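PDB 3I09: periplasmic branched-chain amino acid-binding protein from Burkholderia mallei, which probably binds branched-chain amino acids or related small carboxylates in the periplasm and delivers them to an ABC transporter. Local coordinates for residues A[122-134]-A[152-164]. Sequence-based numbering, arbitrary orientation.
Sequences YDTMALAKGTGSA and FGKALEKNTADVV. With AAE (acetoacetic acid), chain C.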
# COMPACT_ATOMS: atom_id res chain seq x y z
N TYR A 122 -3.58 -0.31 2.97
CA TYR A 122 -3.47 -1.77 2.88
C TYR A 122 -2.31 -2.20 3.78
O TYR A 122 -1.53 -1.38 4.19
CB TYR A 122 -3.20 -2.27 1.46
CG TYR A 122 -1.81 -2.01 0.98
CD1 TYR A 122 -1.38 -0.72 0.72
CD2 TYR A 122 -0.87 -3.03 0.94
CE1 TYR A 122 -0.04 -0.46 0.32
CE2 TYR A 122 0.45 -2.80 0.51
CZ TYR A 122 0.86 -1.52 0.24
OH TYR A 122 2.17 -1.29 -0.15
N ASP A 123 -2.22 -3.49 4.08
CA ASP A 123 -0.97 -4.02 4.64
C ASP A 123 -0.76 -5.45 4.20
O ASP A 123 -1.60 -6.05 3.51
CB ASP A 123 -0.85 -3.86 6.19
CG ASP A 123 -1.85 -4.69 6.98
OD1 ASP A 123 -2.23 -5.79 6.54
OD2 ASP A 123 -2.23 -4.20 8.09
N THR A 124 0.38 -5.99 4.57
CA THR A 124 0.73 -7.35 4.14
C THR A 124 -0.12 -8.46 4.73
O THR A 124 -0.26 -9.52 4.12
CB THR A 124 2.21 -7.63 4.44
OG1 THR A 124 2.48 -7.35 5.81
CG2 THR A 124 3.08 -6.75 3.57
N MSE A 125 -0.72 -8.24 5.90
CA MSE A 125 -1.68 -9.22 6.43
C MSE A 125 -2.94 -9.29 5.53
O MSE A 125 -3.40 -10.36 5.22
CB MSE A 125 -2.04 -8.86 7.88
CG MSE A 125 -3.06 -9.71 8.49
SE MSE A 125 -2.31 -11.53 8.73
CE MSE A 125 -1.26 -11.15 10.30
N ALA A 126 -3.49 -8.14 5.12
CA ALA A 126 -4.64 -8.14 4.23
C ALA A 126 -4.32 -8.78 2.89
O ALA A 126 -5.16 -9.51 2.36
CB ALA A 126 -5.19 -6.71 4.01
N LEU A 127 -3.13 -8.51 2.34
CA LEU A 127 -2.69 -9.16 1.09
C LEU A 127 -2.69 -10.67 1.20
O LEU A 127 -3.23 -11.39 0.34
CB LEU A 127 -1.33 -8.65 0.60
CG LEU A 127 -1.23 -7.15 0.30
CD1 LEU A 127 0.20 -6.73 -0.04
CD2 LEU A 127 -2.25 -6.70 -0.81
N ALA A 128 -2.07 -11.15 2.28
CA ALA A 128 -1.96 -12.57 2.56
C ALA A 128 -3.32 -13.23 2.75
O ALA A 128 -3.60 -14.28 2.17
CB ALA A 128 -1.10 -12.77 3.80
N LYS A 129 -4.14 -12.63 3.59
CA LYS A 129 -5.46 -13.15 3.86
C LYS A 129 -6.35 -13.12 2.62
O LYS A 129 -7.18 -14.01 2.46
CB LYS A 129 -6.11 -12.39 5.01
CG LYS A 129 -5.44 -12.74 6.38
CD LYS A 129 -5.94 -11.83 7.53
CE LYS A 129 -7.33 -12.22 8.09
NZ LYS A 129 -7.68 -11.46 9.39
N GLY A 130 -6.19 -12.14 1.75
CA GLY A 130 -6.97 -12.13 0.53
C GLY A 130 -6.52 -13.15 -0.50
O GLY A 130 -7.16 -14.20 -0.74
N THR A 131 -5.39 -12.84 -1.10
CA THR A 131 -4.83 -13.59 -2.22
C THR A 131 -4.31 -14.95 -1.80
O THR A 131 -4.58 -15.97 -2.46
CB THR A 131 -3.73 -12.77 -2.87
OG1 THR A 131 -4.31 -11.53 -3.32
CG2 THR A 131 -3.12 -13.52 -4.07
N GLY A 132 -3.60 -15.00 -0.69
CA GLY A 132 -3.13 -16.27 -0.15
C GLY A 132 -4.25 -17.26 0.10
O GLY A 132 -4.21 -18.36 -0.42
N SER A 133 -5.27 -16.86 0.88
CA SER A 133 -6.40 -17.74 1.17
C SER A 133 -7.10 -18.20 -0.07
O SER A 133 -7.46 -19.37 -0.16
CB SER A 133 -7.45 -17.08 2.06
OG SER A 133 -6.86 -16.60 3.25
N ALA A 134 -7.33 -17.27 -1.00
CA ALA A 134 -8.08 -17.54 -2.21
C ALA A 134 -7.37 -18.58 -3.09
O ALA A 134 -8.00 -19.53 -3.58
CB ALA A 134 -8.36 -16.25 -2.99
N PHE A 152 9.64 -5.13 3.45
CA PHE A 152 8.38 -5.47 2.80
C PHE A 152 8.29 -6.93 2.37
O PHE A 152 7.31 -7.60 2.67
CB PHE A 152 8.12 -4.57 1.58
CG PHE A 152 6.96 -5.01 0.76
CD1 PHE A 152 5.66 -4.86 1.25
CD2 PHE A 152 7.15 -5.62 -0.48
CE1 PHE A 152 4.58 -5.27 0.50
CE2 PHE A 152 6.07 -6.07 -1.22
CZ PHE A 152 4.77 -5.88 -0.74
N GLY A 153 9.29 -7.40 1.62
CA GLY A 153 9.29 -8.79 1.17
C GLY A 153 9.21 -9.75 2.32
O GLY A 153 8.42 -10.71 2.29
N LYS A 154 10.03 -9.51 3.34
CA LYS A 154 10.10 -10.40 4.49
C LYS A 154 8.75 -10.48 5.23
O LYS A 154 8.30 -11.58 5.58
CB LYS A 154 11.22 -9.95 5.44
CG LYS A 154 12.60 -10.04 4.81
CD LYS A 154 13.73 -9.65 5.77
CE LYS A 154 14.97 -9.18 5.02
NZ LYS A 154 16.03 -8.65 5.93
N ALA A 155 8.12 -9.34 5.43
CA ALA A 155 6.82 -9.30 6.10
C ALA A 155 5.77 -10.03 5.27
O ALA A 155 4.99 -10.81 5.82
CB ALA A 155 6.38 -7.88 6.37
N LEU A 156 5.80 -9.83 3.95
CA LEU A 156 4.74 -10.36 3.10
C LEU A 156 4.91 -11.85 2.98
O LEU A 156 3.94 -12.58 3.03
CB LEU A 156 4.72 -9.70 1.72
CG LEU A 156 3.69 -10.17 0.69
CD1 LEU A 156 2.22 -10.09 1.22
CD2 LEU A 156 3.84 -9.30 -0.54
N GLU A 157 6.15 -12.31 2.84
CA GLU A 157 6.43 -13.74 2.80
C GLU A 157 5.97 -14.39 4.10
O GLU A 157 5.37 -15.46 4.09
CB GLU A 157 7.93 -14.02 2.54
CG GLU A 157 8.29 -15.52 2.59
CD GLU A 157 9.80 -15.81 2.49
OE1 GLU A 157 10.51 -15.17 1.69
OE2 GLU A 157 10.26 -16.72 3.20
N LYS A 158 6.26 -13.77 5.23
CA LYS A 158 5.85 -14.37 6.51
C LYS A 158 4.32 -14.45 6.66
O LYS A 158 3.79 -15.51 7.02
CB LYS A 158 6.48 -13.66 7.71
CG LYS A 158 5.95 -14.05 9.08
CD LYS A 158 6.32 -15.45 9.47
CE LYS A 158 6.36 -15.62 11.01
NZ LYS A 158 5.06 -15.26 11.67
N ASN A 159 3.62 -13.35 6.37
CA ASN A 159 2.15 -13.33 6.48
C ASN A 159 1.57 -14.39 5.53
O ASN A 159 0.68 -15.14 5.88
CB ASN A 159 1.57 -11.97 6.07
CG ASN A 159 1.78 -10.85 7.09
OD1 ASN A 159 2.16 -9.76 6.71
ND2 ASN A 159 1.52 -11.11 8.37
N THR A 160 2.08 -14.43 4.31
CA THR A 160 1.51 -15.33 3.30
C THR A 160 1.82 -16.80 3.62
O THR A 160 0.93 -17.67 3.52
CB THR A 160 1.96 -14.95 1.88
OG1 THR A 160 1.68 -13.55 1.64
CG2 THR A 160 1.25 -15.83 0.81
N ALA A 161 3.06 -17.10 4.02
CA ALA A 161 3.42 -18.45 4.45
C ALA A 161 2.52 -18.93 5.59
O ALA A 161 2.07 -20.11 5.60
CB ALA A 161 4.91 -18.56 4.86
N ASP A 162 2.27 -18.06 6.54
CA ASP A 162 1.38 -18.39 7.68
C ASP A 162 -0.03 -18.71 7.20
O ASP A 162 -0.62 -19.71 7.66
CB ASP A 162 1.33 -17.27 8.70
CG ASP A 162 2.62 -17.15 9.52
OD1 ASP A 162 3.48 -18.08 9.53
OD2 ASP A 162 2.79 -16.09 10.16
N VAL A 163 -0.58 -17.92 6.27
CA VAL A 163 -1.91 -18.21 5.70
C VAL A 163 -1.95 -19.53 4.93
O VAL A 163 -2.87 -20.35 5.14
CB VAL A 163 -2.41 -17.04 4.82
CG1 VAL A 163 -3.68 -17.41 4.03
CG2 VAL A 163 -2.65 -15.85 5.68
N VAL A 164 -0.95 -19.75 4.08
CA VAL A 164 -0.84 -21.00 3.34
C VAL A 164 -0.87 -22.21 4.28
O VAL A 164 -1.66 -23.15 4.10
CB VAL A 164 0.42 -21.02 2.42
CG1 VAL A 164 0.67 -22.46 1.85
CG2 VAL A 164 0.25 -20.01 1.28
O1 AAE C . 5.87 -1.65 1.42
C2 AAE C . 6.53 -1.69 0.36
O3 AAE C . 7.78 -1.61 0.35
C4 AAE C . 5.79 -1.92 -0.94
C5 AAE C . 5.43 -0.62 -1.60
O8 AAE C . 5.53 0.47 -0.99
C9 AAE C . 4.80 -0.75 -2.96
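T124 and F152 meet where two neighbouring helices of a type I periplasmic binding protein start beside the ligand cleft. The helices run in the same general direction, 41° apart, and their axes close to 8.2 Å. Helix 151-166 follows strand 142-148 of the four-stranded parallel sheet; T160 packs on W143 and F145 of that strand, and helix 124-137 lies alongside. Packing is knobs-into-holes at both ends. The first knob is T124, set among F152, A155, L156 and N159. Its two branches divide the work: CG2 lies 3.7 Å from F152 CE1 and also rests on L156 CB, while OG1 turns to the amide of N159. T124 OG1 donates to N159 OD1 at 2.6 Å, arriving almost straight along the C=O bond (169°), and in turn accepts a hydrogen bond from the backbone N of D106. N159 ND2 bonds the carboxylate of D106, so both ends of the amide are held and its flip is settled. The selenomethionine M125, bent at chi2 and chi3, crosses N159 at about a right angle and brings CE to 3.4 Å from N159 ND2. In the middle, the small A128 sits where the backbones are nearest, its CA 4.5 Å from T160 CA; its CB touches N159 CB at 3.6 Å, and T160 OG1 lies alongside, bonded to L156 O within its own helix. V163 is the second knob, among A128, K129, G132 and S133, with CG1 anti to the backbone N (chi1 170°) and directed at S133. At the cleft end, Y122 and F152 both line the acetoacetate pocket; Y122 OH is hydrogen-bonded to G102 O. The ligand lies over one face of the F152 ring, its C4 3.6 Å above the ring centre.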